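Local coordinates for protein maltose operon transcriptional repressor (Staphylococcus aureus subsp. aureus Mu50, PDB 3HCW) that probably represses transcription of the maltose operon as a LacI-type regulator, its C-terminal fragment having the two-lobed fold of periplasmic sugar-binding proteins, at residues A[12-17]-A[29-34]; A[22-27]-A[226-231]; A[71-76]-A[252-257]; A[98-103]-A[270-275]. All coordinates share one frame; numbering follows the deposited sequence. Where two conformers were deposited one is given.

Interaction 1 of 4, residues A[12-17]-A[29-34]; sequences LVLKGS and NVLLGI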
loop_
_atom_site.group_PDB
_atom_site.type_symbol
_atom_site.label_atom_id
_atom_site.label_comp_id
_atom_site.label_asym_id
_atom_site.label_seq_id
_atom_site.Cartn_x
_atom_site.Cartn_y
_atom_site.Cartn_z
ATOM N N LEU A 12 17.336 -9.453 3.274
ATOM C CA LEU A 12 15.932 -9.849 3.342
ATOM C C LEU A 12 15.435 -10.338 1.971
ATOM O O LEU A 12 15.210 -9.528 1.069
ATOM C CB LEU A 12 15.082 -8.678 3.848
ATOM C CG LEU A 12 15.676 -7.863 5.013
ATOM C CD1 LEU A 12 14.816 -6.667 5.317
ATOM C CD2 LEU A 12 15.900 -8.684 6.284
ATOM N N VAL A 13 15.263 -11.653 1.823
ATOM C CA VAL A 13 14.801 -12.236 0.547
ATOM C C VAL A 13 13.279 -12.190 0.327
ATOM O O VAL A 13 12.508 -12.836 1.043
ATOM C CB VAL A 13 15.301 -13.687 0.348
ATOM C CG1 VAL A 13 15.028 -14.153 -1.086
ATOM C CG2 VAL A 13 16.781 -13.787 0.655
ATOM N N LEU A 14 12.876 -11.429 -0.687
ATOM C CA LEU A 14 11.483 -11.288 -1.104
ATOM C C LEU A 14 11.127 -12.267 -2.229
ATOM O O LEU A 14 12.008 -12.782 -2.926
ATOM C CB LEU A 14 11.229 -9.855 -1.588
ATOM C CG LEU A 14 10.604 -8.753 -0.723
ATOM C CD1 LEU A 14 9.090 -8.821 -0.795
ATOM C CD2 LEU A 14 11.084 -8.767 0.717
ATOM N N LYS A 15 9.826 -12.501 -2.393
ATOM C CA LYS A 15 9.265 -13.357 -3.445
ATOM C C LYS A 15 9.372 -12.690 -4.828
ATOM O O LYS A 15 9.758 -13.332 -5.811
ATOM C CB LYS A 15 7.800 -13.666 -3.106
ATOM C CG LYS A 15 7.106 -14.708 -3.978
ATOM C CD LYS A 15 5.587 -14.461 -4.030
ATOM C CE LYS A 15 4.913 -14.663 -2.671
ATOM N NZ LYS A 15 3.469 -14.311 -2.694
ATOM N N GLY A 16 9.028 -11.401 -4.887
ATOM C CA GLY A 16 9.113 -10.600 -6.112
ATOM C C GLY A 16 9.147 -9.100 -5.850
ATOM O O GLY A 16 9.056 -8.658 -4.701
ATOM N N SER A 17 9.279 -8.319 -6.922
ATOM C CA SER A 17 9.357 -6.855 -6.831
ATOM C C SER A 17 8.089 -6.207 -7.366
ATOM O O SER A 17 7.962 -4.977 -7.357
ATOM C CB SER A 17 10.547 -6.328 -7.633
ATOM O OG SER A 17 11.537 -7.319 -7.786
ATOM N N ASN A 29 4.643 -3.898 6.064
ATOM C CA ASN A 29 4.694 -4.031 7.510
ATOM C C ASN A 29 5.722 -5.035 8.035
ATOM O O ASN A 29 6.340 -4.793 9.070
ATOM C CB ASN A 29 3.300 -4.283 8.068
ATOM C CG ASN A 29 2.385 -3.088 7.876
ATOM O OD1 ASN A 29 2.786 -1.958 8.118
ATOM N ND2 ASN A 29 1.159 -3.333 7.430
ATOM N N VAL A 30 5.924 -6.143 7.323
ATOM C CA VAL A 30 6.932 -7.132 7.745
ATOM C C VAL A 30 8.332 -6.516 7.679
ATOM O O VAL A 30 9.074 -6.557 8.672
ATOM C CB VAL A 30 6.841 -8.474 6.959
ATOM C CG1 VAL A 30 8.001 -9.354 7.280
ATOM C CG2 VAL A 30 5.576 -9.224 7.329
ATOM N N LEU A 31 8.661 -5.910 6.535
ATOM C CA LEU A 31 9.935 -5.194 6.359
ATOM C C LEU A 31 10.136 -4.037 7.354
ATOM O O LEU A 31 11.226 -3.880 7.871
ATOM C CB LEU A 31 10.116 -4.711 4.914
ATOM C CG LEU A 31 10.184 -5.766 3.797
ATOM C CD1 LEU A 31 10.155 -5.100 2.415
ATOM C CD2 LEU A 31 11.394 -6.665 3.929
ATOM N N LEU A 32 9.096 -3.245 7.625
ATOM C CA LEU A 32 9.155 -2.235 8.702
ATOM C C LEU A 32 9.444 -2.858 10.078
ATOM O O LEU A 32 10.283 -2.357 10.842
ATOM C CB LEU A 32 7.857 -1.415 8.759
ATOM C CG LEU A 32 7.758 -0.276 9.783
ATOM C CD1 LEU A 32 8.670 0.887 9.418
ATOM C CD2 LEU A 32 6.333 0.210 9.908
ATOM N N GLY A 33 8.751 -3.952 10.385
ATOM C CA GLY A 33 8.997 -4.708 11.600
ATOM C C GLY A 33 10.438 -5.181 11.696
ATOM O O GLY A 33 11.089 -4.977 12.727
ATOM N N ILE A 34 10.949 -5.797 10.623
ATOM C CA ILE A 34 12.341 -6.249 10.611
ATOM C C ILE A 34 13.333 -5.091 10.765
ATOM O O ILE A 34 14.213 -5.137 11.622
ATOM C CB ILE A 34 12.697 -7.021 9.323
ATOM C CG1 ILE A 34 11.934 -8.338 9.258
ATOM C CG2 ILE A 34 14.229 -7.282 9.256
ATOM C CD1 ILE A 34 11.630 -8.792 7.879
#

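Interaction 2 of 4, residues A[22-27]-A[226-231]; sequences RLNPFY and TFNDSY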
loop_
_atom_site.group_PDB
_atom_site.type_symbol
_atom_site.label_atom_id
_atom_site.label_comp_id
_atom_site.label_asym_id
_atom_site.label_seq_id
_atom_site.Cartn_x
_atom_site.Cartn_y
_atom_site.Cartn_z
ATOM N N ARG A 22 5.419 -5.220 -3.726
ATOM C CA ARG A 22 6.093 -4.139 -2.999
ATOM C C ARG A 22 5.103 -3.109 -2.441
ATOM O O ARG A 22 5.456 -2.317 -1.563
ATOM C CB ARG A 22 7.176 -3.465 -3.856
ATOM C CG ARG A 22 6.661 -2.694 -5.069
ATOM C CD ARG A 22 7.634 -1.586 -5.460
ATOM N NE ARG A 22 7.089 -0.716 -6.504
ATOM C CZ ARG A 22 7.344 -0.847 -7.807
ATOM N NH1 ARG A 22 6.798 0.000 -8.675
ATOM N NH2 ARG A 22 8.145 -1.816 -8.251
ATOM N N LEU A 23 3.871 -3.133 -2.953
ATOM C CA LEU A 23 2.776 -2.294 -2.446
ATOM C C LEU A 23 1.884 -3.085 -1.508
ATOM O O LEU A 23 0.951 -2.520 -0.911
ATOM C CB LEU A 23 1.909 -1.756 -3.586
ATOM C CG LEU A 23 2.191 -0.489 -4.409
ATOM C CD1 LEU A 23 3.611 -0.401 -4.970
ATOM C CD2 LEU A 23 1.167 -0.423 -5.539
ATOM N N ASN A 24 2.162 -4.388 -1.389
ATOM C CA ASN A 24 1.400 -5.263 -0.503
ATOM C C ASN A 24 1.721 -4.872 0.930
ATOM O O ASN A 24 2.875 -4.951 1.338
ATOM C CB ASN A 24 1.757 -6.738 -0.743
ATOM C CG ASN A 24 0.673 -7.692 -0.285
ATOM O OD1 ASN A 24 0.147 -7.580 0.824
ATOM N ND2 ASN A 24 0.334 -8.651 -1.143
ATOM N N PRO A 25 0.700 -4.447 1.692
ATOM C CA PRO A 25 0.826 -4.042 3.094
ATOM C C PRO A 25 1.360 -5.136 4.017
ATOM O O PRO A 25 1.737 -4.841 5.151
ATOM C CB PRO A 25 -0.619 -3.711 3.498
ATOM C CG PRO A 25 -1.295 -3.374 2.233
ATOM C CD PRO A 25 -0.693 -4.329 1.230
ATOM N N PHE A 26 1.368 -6.381 3.546
ATOM C CA PHE A 26 1.992 -7.467 4.284
ATOM C C PHE A 26 3.482 -7.235 4.337
ATOM O O PHE A 26 4.068 -7.170 5.417
ATOM C CB PHE A 26 1.726 -8.834 3.643
ATOM C CG PHE A 26 2.471 -9.955 4.308
ATOM C CD1 PHE A 26 2.039 -10.462 5.530
ATOM C CD2 PHE A 26 3.616 -10.500 3.719
ATOM C CE1 PHE A 26 2.735 -11.505 6.156
ATOM C CE2 PHE A 26 4.316 -11.536 4.339
ATOM C CZ PHE A 26 3.875 -12.039 5.554
ATOM N N TYR A 27 4.086 -7.119 3.160
ATOM C CA TYR A 27 5.520 -6.937 3.066
ATOM C C TYR A 27 5.955 -5.572 3.596
ATOM O O TYR A 27 6.947 -5.479 4.297
ATOM C CB TYR A 27 6.002 -7.196 1.643
ATOM C CG TYR A 27 5.747 -8.620 1.204
ATOM C CD1 TYR A 27 6.573 -9.663 1.636
ATOM C CD2 TYR A 27 4.669 -8.935 0.370
ATOM C CE1 TYR A 27 6.347 -10.980 1.237
ATOM C CE2 TYR A 27 4.433 -10.249 -0.036
ATOM C CZ TYR A 27 5.276 -11.266 0.403
ATOM O OH TYR A 27 5.047 -12.565 0.012
ATOM N N THR A 226 -11.489 -11.854 3.933
ATOM C CA THR A 226 -10.139 -12.156 3.474
ATOM C C THR A 226 -9.112 -12.200 4.609
ATOM O O THR A 226 -9.485 -12.191 5.778
ATOM C CB THR A 226 -9.685 -11.160 2.374
ATOM O OG1 THR A 226 -8.405 -11.557 1.856
ATOM C CG2 THR A 226 -9.633 -9.738 2.902
ATOM N N PHE A 227 -7.826 -12.256 4.250
ATOM C CA PHE A 227 -6.727 -12.265 5.212
ATOM C C PHE A 227 -5.832 -11.048 5.042
ATOM O O PHE A 227 -5.801 -10.450 3.966
ATOM C CB PHE A 227 -5.875 -13.528 5.064
ATOM C CG PHE A 227 -6.627 -14.801 5.298
ATOM C CD1 PHE A 227 -6.547 -15.459 6.526
ATOM C CD2 PHE A 227 -7.400 -15.359 4.280
ATOM C CE1 PHE A 227 -7.237 -16.648 6.720
ATOM C CE2 PHE A 227 -8.076 -16.539 4.463
ATOM C CZ PHE A 227 -8.000 -17.181 5.672
ATOM N N ASN A 228 -5.039 -10.799 6.035
ATOM C CA ASN A 228 -4.455 -9.531 6.204
ATOM C C ASN A 228 -4.901 -8.174 6.306
ATOM O O ASN A 228 -4.690 -7.376 5.456
ATOM C CB ASN A 228 -2.954 -9.552 6.102
ATOM C CG ASN A 228 -2.501 -9.314 4.746
ATOM O OD1 ASN A 228 -1.772 -8.363 4.466
ATOM N ND2 ASN A 228 -2.923 -10.176 3.863
ATOM N N ASP A 229 -5.510 -7.928 7.429
ATOM C CA ASP A 229 -6.138 -6.638 7.692
ATOM C C ASP A 229 -5.132 -5.505 7.612
ATOM O O ASP A 229 -4.049 -5.587 8.176
ATOM C CB ASP A 229 -6.779 -6.622 9.080
ATOM C CG ASP A 229 -7.640 -5.392 9.309
ATOM O OD1 ASP A 229 -8.344 -4.980 8.366
ATOM O OD2 ASP A 229 -7.618 -4.833 10.427
ATOM N N SER A 230 -5.503 -4.469 6.871
ATOM C CA SER A 230 -4.794 -3.207 6.867
ATOM C C SER A 230 -5.840 -2.122 6.668
ATOM O O SER A 230 -7.047 -2.393 6.683
ATOM C CB SER A 230 -3.780 -3.169 5.720
ATOM O OG SER A 230 -4.447 -3.111 4.466
ATOM N N TYR A 231 -5.360 -0.907 6.439
ATOM C CA TYR A 231 -6.198 0.233 6.120
ATOM C C TYR A 231 -7.024 -0.007 4.858
ATOM O O TYR A 231 -8.125 0.522 4.735
ATOM C CB TYR A 231 -5.336 1.503 5.990
ATOM C CG TYR A 231 -6.131 2.788 5.905
ATOM C CD1 TYR A 231 -6.974 3.191 6.951
ATOM C CD2 TYR A 231 -6.041 3.605 4.784
ATOM C CE1 TYR A 231 -7.712 4.377 6.870
ATOM C CE2 TYR A 231 -6.767 4.794 4.692
ATOM C CZ TYR A 231 -7.601 5.173 5.729
ATOM O OH TYR A 231 -8.316 6.347 5.614
#

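Interaction 3 of 4, residues A[71-76]-A[252-257]; sequences AFILLY and QQAGSA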
loop_
_atom_site.group_PDB
_atom_site.type_symbol
_atom_site.label_atom_id
_atom_site.label_comp_id
_atom_site.label_asym_id
_atom_site.label_seq_id
_atom_site.Cartn_x
_atom_site.Cartn_y
_atom_site.Cartn_z
ATOM N N ALA A 71 23.662 -12.309 7.633
ATOM C CA ALA A 71 22.582 -13.286 7.708
ATOM C C ALA A 71 21.392 -12.905 6.839
ATOM O O ALA A 71 21.339 -11.810 6.263
ATOM C CB ALA A 71 22.142 -13.462 9.146
ATOM N N PHE A 72 20.433 -13.823 6.759
ATOM C CA PHE A 72 19.270 -13.654 5.902
ATOM C C PHE A 72 17.971 -13.889 6.640
ATOM O O PHE A 72 17.933 -14.567 7.659
ATOM C CB PHE A 72 19.349 -14.614 4.724
ATOM C CG PHE A 72 20.281 -14.169 3.651
ATOM C CD1 PHE A 72 19.829 -13.345 2.636
ATOM C CD2 PHE A 72 21.616 -14.565 3.659
ATOM C CE1 PHE A 72 20.684 -12.923 1.613
ATOM C CE2 PHE A 72 22.476 -14.155 2.648
ATOM C CZ PHE A 72 22.006 -13.335 1.615
ATOM N N ILE A 73 16.905 -13.308 6.122
ATOM C CA ILE A 73 15.562 -13.636 6.566
ATOM C C ILE A 73 14.782 -13.906 5.286
ATOM O O ILE A 73 14.582 -12.985 4.489
ATOM C CB ILE A 73 14.913 -12.472 7.372
ATOM C CG1 ILE A 73 15.709 -12.156 8.650
ATOM C CG2 ILE A 73 13.470 -12.793 7.720
ATOM C CD1 ILE A 73 15.107 -11.033 9.485
ATOM N N LEU A 74 14.399 -15.169 5.062
ATOM C CA LEU A 74 13.530 -15.525 3.926
ATOM C C LEU A 74 12.100 -15.134 4.257
ATOM O O LEU A 74 11.532 -15.625 5.232
ATOM C CB LEU A 74 13.573 -17.022 3.624
ATOM C CG LEU A 74 14.906 -17.695 3.298
ATOM C CD1 LEU A 74 14.672 -19.133 2.926
ATOM C CD2 LEU A 74 15.581 -16.991 2.168
ATOM N N LEU A 75 11.519 -14.257 3.444
ATOM C CA LEU A 75 10.179 -13.726 3.702
ATOM C C LEU A 75 9.044 -14.576 3.112
ATOM O O LEU A 75 7.936 -14.080 2.916
ATOM C CB LEU A 75 10.043 -12.302 3.179
ATOM C CG LEU A 75 10.675 -11.038 3.777
ATOM C CD1 LEU A 75 9.567 -10.017 3.996
ATOM C CD2 LEU A 75 11.397 -11.257 5.050
ATOM N N TYR A 76 9.323 -15.848 2.843
ATOM C CA TYR A 76 8.315 -16.792 2.371
ATOM C C TYR A 76 8.756 -18.212 2.724
ATOM O O TYR A 76 9.918 -18.439 3.041
ATOM C CB TYR A 76 8.105 -16.651 0.855
ATOM C CG TYR A 76 9.308 -17.061 0.044
ATOM C CD1 TYR A 76 10.300 -16.136 -0.281
ATOM C CD2 TYR A 76 9.459 -18.378 -0.397
ATOM C CE1 TYR A 76 11.410 -16.516 -1.017
ATOM C CE2 TYR A 76 10.560 -18.764 -1.122
ATOM C CZ TYR A 76 11.528 -17.830 -1.431
ATOM O OH TYR A 76 12.609 -18.220 -2.161
ATOM N N GLN A 252 9.170 -7.889 13.542
ATOM C CA GLN A 252 9.922 -7.604 14.765
ATOM C C GLN A 252 10.480 -8.889 15.369
ATOM O O GLN A 252 11.634 -8.919 15.775
ATOM C CB GLN A 252 9.063 -6.859 15.791
ATOM C CG GLN A 252 8.788 -5.410 15.422
ATOM C CD GLN A 252 7.770 -4.743 16.341
ATOM O OE1 GLN A 252 7.188 -5.381 17.219
ATOM N NE2 GLN A 252 7.556 -3.446 16.139
ATOM N N GLN A 253 9.660 -9.939 15.404
ATOM C CA GLN A 253 10.074 -11.248 15.934
ATOM C C GLN A 253 11.179 -11.907 15.091
ATOM O O GLN A 253 12.092 -12.520 15.634
ATOM C CB GLN A 253 8.873 -12.184 16.039
ATOM C CG GLN A 253 7.832 -11.780 17.085
ATOM C CD GLN A 253 8.306 -12.004 18.509
ATOM O OE1 GLN A 253 8.799 -13.082 18.853
ATOM N NE2 GLN A 253 8.155 -10.986 19.346
ATOM N N ALA A 254 11.095 -11.764 13.769
ATOM C CA ALA A 254 12.123 -12.293 12.873
ATOM C C ALA A 254 13.433 -11.539 13.046
ATOM O O ALA A 254 14.510 -12.145 13.022
ATOM C CB ALA A 254 11.662 -12.227 11.430
ATOM N N GLY A 255 13.318 -10.218 13.219
ATOM C CA GLY A 255 14.456 -9.333 13.485
ATOM C C GLY A 255 15.163 -9.665 14.785
ATOM O O GLY A 255 16.391 -9.763 14.827
ATOM N N SER A 256 14.381 -9.851 15.845
ATOM C CA SER A 256 14.911 -10.294 17.139
ATOM C C SER A 256 15.594 -11.658 17.079
ATOM O O SER A 256 16.684 -11.818 17.627
ATOM C CB SER A 256 13.805 -10.307 18.184
ATOM O OG SER A 256 13.376 -8.982 18.441
ATOM N N ALA A 257 14.954 -12.621 16.403
ATOM C CA ALA A 257 15.485 -13.986 16.269
ATOM C C ALA A 257 16.850 -14.023 15.588
ATOM O O ALA A 257 17.759 -14.676 16.079
ATOM C CB ALA A 257 14.512 -14.881 15.510
#

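Interaction 4 of 4, residues A[98-103]-A[270-275]; sequences GKPTSD and IELVII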
loop_
_atom_site.group_PDB
_atom_site.type_symbol
_atom_site.label_atom_id
_atom_site.label_comp_id
_atom_site.label_asym_id
_atom_site.label_seq_id
_atom_site.Cartn_x
_atom_site.Cartn_y
_atom_site.Cartn_z
ATOM N N GLY A 98 7.469 -18.145 7.755
ATOM C CA GLY A 98 6.540 -19.132 7.199
ATOM C C GLY A 98 6.596 -20.454 7.949
ATOM O O GLY A 98 7.124 -20.523 9.066
ATOM N N LYS A 99 6.056 -21.503 7.325
ATOM C CA LYS A 99 5.918 -22.817 7.960
ATOM C C LYS A 99 7.066 -23.796 7.659
ATOM O O LYS A 99 7.425 -23.984 6.494
ATOM C CB LYS A 99 4.604 -23.470 7.527
ATOM C CG LYS A 99 4.004 -24.424 8.575
ATOM C CD LYS A 99 3.384 -25.666 7.941
ATOM C CE LYS A 99 2.838 -25.402 6.554
ATOM N NZ LYS A 99 2.007 -26.551 6.104
ATOM N N PRO A 100 7.619 -24.436 8.711
ATOM C CA PRO A 100 8.562 -25.551 8.557
ATOM C C PRO A 100 7.902 -26.702 7.824
ATOM O O PRO A 100 6.764 -27.060 8.129
ATOM C CB PRO A 100 8.884 -25.952 10.001
ATOM C CG PRO A 100 7.778 -25.362 10.844
ATOM C CD PRO A 100 7.381 -24.110 10.133
ATOM N N THR A 101 8.613 -27.266 6.858
ATOM C CA THR A 101 8.030 -28.244 5.947
ATOM C C THR A 101 8.859 -29.534 5.806
ATOM O O THR A 101 8.506 -30.425 5.028
ATOM C CB THR A 101 7.760 -27.594 4.557
ATOM O OG1 THR A 101 7.426 -28.605 3.597
ATOM C CG2 THR A 101 8.977 -26.813 4.056
ATOM N N SER A 102 9.943 -29.643 6.571
ATOM C CA SER A 102 10.917 -30.715 6.354
ATOM C C SER A 102 11.660 -31.133 7.620
ATOM O O SER A 102 11.498 -30.518 8.675
ATOM C CB SER A 102 11.920 -30.288 5.279
ATOM O OG SER A 102 12.528 -31.421 4.692
ATOM N N ASP A 103 12.469 -32.187 7.503
ATOM C CA ASP A 103 13.326 -32.651 8.599
ATOM C C ASP A 103 14.430 -31.667 8.969
ATOM O O ASP A 103 14.651 -31.407 10.152
ATOM C CB ASP A 103 13.932 -34.024 8.292
ATOM C CG ASP A 103 13.500 -35.089 9.285
ATOM O OD1 ASP A 103 13.363 -34.770 10.488
ATOM O OD2 ASP A 103 13.316 -36.252 8.863
ATOM N N ILE A 270 15.238 -22.086 18.690
ATOM C CA ILE A 270 13.797 -21.983 18.848
ATOM C C ILE A 270 13.228 -22.400 17.499
ATOM O O ILE A 270 13.414 -21.690 16.526
ATOM C CB ILE A 270 13.340 -20.529 19.173
ATOM C CG1 ILE A 270 14.146 -19.918 20.335
ATOM C CG2 ILE A 270 11.833 -20.481 19.426
ATOM C CD1 ILE A 270 13.820 -20.470 21.731
ATOM N N GLU A 271 12.558 -23.550 17.437
ATOM C CA GLU A 271 12.130 -24.131 16.152
ATOM C C GLU A 271 11.039 -23.351 15.416
ATOM O O GLU A 271 11.078 -23.249 14.184
ATOM C CB GLU A 271 11.680 -25.581 16.329
ATOM C CG GLU A 271 12.813 -26.587 16.444
ATOM C CD GLU A 271 12.337 -28.037 16.325
ATOM O OE1 GLU A 271 12.902 -28.909 17.021
ATOM O OE2 GLU A 271 11.403 -28.308 15.537
ATOM N N LEU A 272 10.078 -22.805 16.166
ATOM C CA LEU A 272 8.898 -22.175 15.576
ATOM C C LEU A 272 8.303 -21.145 16.518
ATOM O O LEU A 272 8.008 -21.451 17.672
ATOM C CB LEU A 272 7.850 -23.233 15.208
ATOM C CG LEU A 272 6.543 -22.844 14.498
ATOM C CD1 LEU A 272 6.777 -22.086 13.209
ATOM C CD2 LEU A 272 5.717 -24.083 14.219
ATOM N N VAL A 273 8.155 -19.916 16.034
ATOM C CA VAL A 273 7.531 -18.867 16.828
ATOM C C VAL A 273 6.184 -18.576 16.181
ATOM O O VAL A 273 6.115 -18.297 14.980
ATOM C CB VAL A 273 8.404 -17.582 16.925
ATOM C CG1 VAL A 273 7.695 -16.491 17.729
ATOM C CG2 VAL A 273 9.785 -17.890 17.540
ATOM N N ILE A 274 5.115 -18.675 16.967
ATOM C CA ILE A 274 3.769 -18.472 16.452
ATOM C C ILE A 274 3.196 -17.128 16.944
ATOM O O ILE A 274 3.170 -16.850 18.143
ATOM C CB ILE A 274 2.855 -19.692 16.776
ATOM C CG1 ILE A 274 3.361 -20.962 16.055
ATOM C CG2 ILE A 274 1.381 -19.411 16.436
ATOM C CD1 ILE A 274 3.024 -21.075 14.545
ATOM N N ILE A 275 2.779 -16.296 15.996
ATOM C CA ILE A 275 2.140 -15.012 16.272
ATOM C C ILE A 275 0.623 -15.186 16.126
ATOM O O ILE A 275 0.144 -15.650 15.088
ATOM C CB ILE A 275 2.704 -13.886 15.338
ATOM C CG1 ILE A 275 4.017 -13.341 15.886
ATOM C CG2 ILE A 275 1.744 -12.709 15.180
ATOM C CD1 ILE A 275 5.221 -13.959 15.279
#

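Interaction 1 of 4, residues A[12-17]-A[29-34]
Leu12 and Leu31 meet methyl to methyl, with Leu12 CD1 3.7 Å from Leu31 CD2. The two side chains run antiparallel and overlap side by side at their ends. Leu12 is forked between two helix residues. Its other methyl, CD2, lies 3.7 Å from Ile34 CG2, one helical turn beyond Leu31. Leu14 adds a third contact, with its CD2 3.9 Å from Leu31 CD2. Leu31 CD2 is therefore shared by one methyl from Leu12 and one from Leu14. No hydrogen bond crosses between the segments, and the contact is purely apolar. In Ile34, with chi1 at -67°, CG2 lies opposite the backbone N, and this methyl meets Leu12.

Further out, the backbone of Leu12 is hydrogen-bonded to Gln46 and Thr48, and that of Val13 to Ile73 and Leu75. These bonds hold the end of strand 9-13 between its two neighbours. Ile73 also packs on Leu12 and Ile34, and Leu75 packs on Leu14 and Leu31. On the helix, Asn29 is hydrogen-bonded to Arg22 and Glu19 of the second subunit. A parallel strand followed by a helix that packs back on the sheet is the opening beta-alpha unit of a Rossmann-like, periplasmic-binding-protein lobe.

Interaction 2 of 4, residues A[22-27]-A[226-231]
Asn228 reaches across to the start of helix 25-39, and its carboxamide oxygen does the touching. CB points toward that helix; beyond it the amide sends OD1 to the helix start and ND2 to Asp200. OD1 comes 3.6 Å from Phe26 CB, beside the edge of the ring and near its plane. It also lies 4.2 Å from Asn24 OD1, and the two amide planes are only 14° apart. ND2 is hydrogen-bonded to Asp200. Asn228 was deposited in two conformers, so the exact position of its amide is doubtful.

Asn24 is the N-cap of helix 25-39. Its OD1 accepts from Phe26 N at 3.2 Å, with an angle of 164° at the hydrogen; the donor is tilted 22° from the carbonyl plane. Beside it, Pro25 CB meets Ser230 CB at 3.9 Å. Ser230 OG lies 3.9 Å from Pro25 CG and caps helix 231-234 through Leu232 N. Two capped helix N termini thus lie close together where the lobes meet.

A glycerol, probably from the crystallisation liquor, lies about 3 Å from the Asn228 side chain, consistent with a pocket in the cleft between the lobes, where periplasmic-binding-protein relatives hold their ligand.

Interaction 3 of 4, residues A[71-76]-A[252-257]
Ile73 carries the strand side of this contact, and Ala254 and Gly255 receive it on the helix. The tight part is small. Ile73 CD1 lies 3.8 Å from Ala254 O, so the methyl sits against the helix backbone. The same CD1 is 4.1 Å from Ala254 CB and 4.2 Å from Gly255 N. The second branch, CG2, comes to 4.2 Å from Ala254 CB, so the alanine methyl meets both ends of the isoleucine. The side chain is extended: CG1 is anti to the carbonyl carbon (chi1 -62°) and CD1 continues anti beyond it (chi2 -179°). This carries the methyl out to the helix. The small Ala254 lets the helix come close, and Gly255 offers its backbone N. The nearest CA atoms, those of Ile73 and Ala254, are 7.3 Å apart.

This is helix-on-sheet packing in an alpha/beta sandwich of the periplasmic-binding-protein type. Helix 247-263 comes from late in the chain but covers the N-terminal lobe. Ile73 packs on Ile10 and Ile95, and Ala254 packs on Ile95 and Ile97, so the contact is entirely buried.

On the looser side, Gln252 and Ser256 lie on the face turned from the strand and Gln253 on a flank; all three are partly exposed. Gln252 O takes two bonds, one from Ser256 N at 2.9 Å and one from Ser256 OG at 3.2 Å. One donor comes from each side of the carbonyl plane, the hydroxyl from well above it. Gln252 NE2 is hydrogen-bonded to Glu36, and Gln252 and Ser256 both pack on Thr37 of helix 25-39.

Interaction 4 of 4, residues A[98-103]-A[270-275]
Leu272 overlaps the Pro100 ring with its forked end. Its CD1 lies 3.7 Å from Pro100 CD, the ring carbon next to the nitrogen. The other methyl, CD2, is 4.2 Å from Pro100 CG, and CD1 is equally far from that atom. The leucine thus straddles the CG-CD edge of the ring and stands nearly perpendicular to the proline. Leu272 CG is anti to the backbone N (chi1 -177°), which extends the fork from the strand toward the loop. Gly98 joins at the margin, where its O is 4.4 Å from Leu272 CD1.

The contact is apolar and lies at the surface. Leu272 is exposed and Pro100 partly so, and both also touch a neighbouring molecule in the crystal. Polar bonds outside the pair hold the loop. Lys99 NZ forms a salt bridge with Asp148 of helix 144-159, and Lys99 O accepts from Ser77 OG. Thr101 N is hydrogen-bonded to Asp105 OD1.

Here the loop after strand 94-97 packs on the start of strand 272-280 at the edge of the N-terminal lobe's central sheet. Pro100 and Leu272 each pack against His110 of strand 110-113. The backbone of that strand is hydrogen-bonded to Gly98 through Ile111 and to Val273 through His110 and Asp112. Strand 110-113 lies in the sheet between strands 94-97 and 272-280. Further along the last strand, Val273 and Ile275 turn to helix 247-263.

From the N terminus, interaction 1 comes first, between strand 9-13 and helix 25-39; 11 residues, mostly helical, separate its two segments. Interaction 2 opens inside that loop, at the start of the same helix, and closes only at 226-231, in the other lobe, so the two cross. Interactions 3 and 4 open inside that long span and close beyond it, at 252-257 and 270-275. Both cross interaction 2, and they cross each other. Interactions 1, 3 and 4 tie together the N-terminal lobe, including the late helix 247-263 and strand 272-280. Interaction 2 joins the two lobes. Leu75 of 71-76 touches Tyr27 of 22-27, so interactions 2 and 3 meet; interaction 4 touches interaction 3 but neither 1 nor 2.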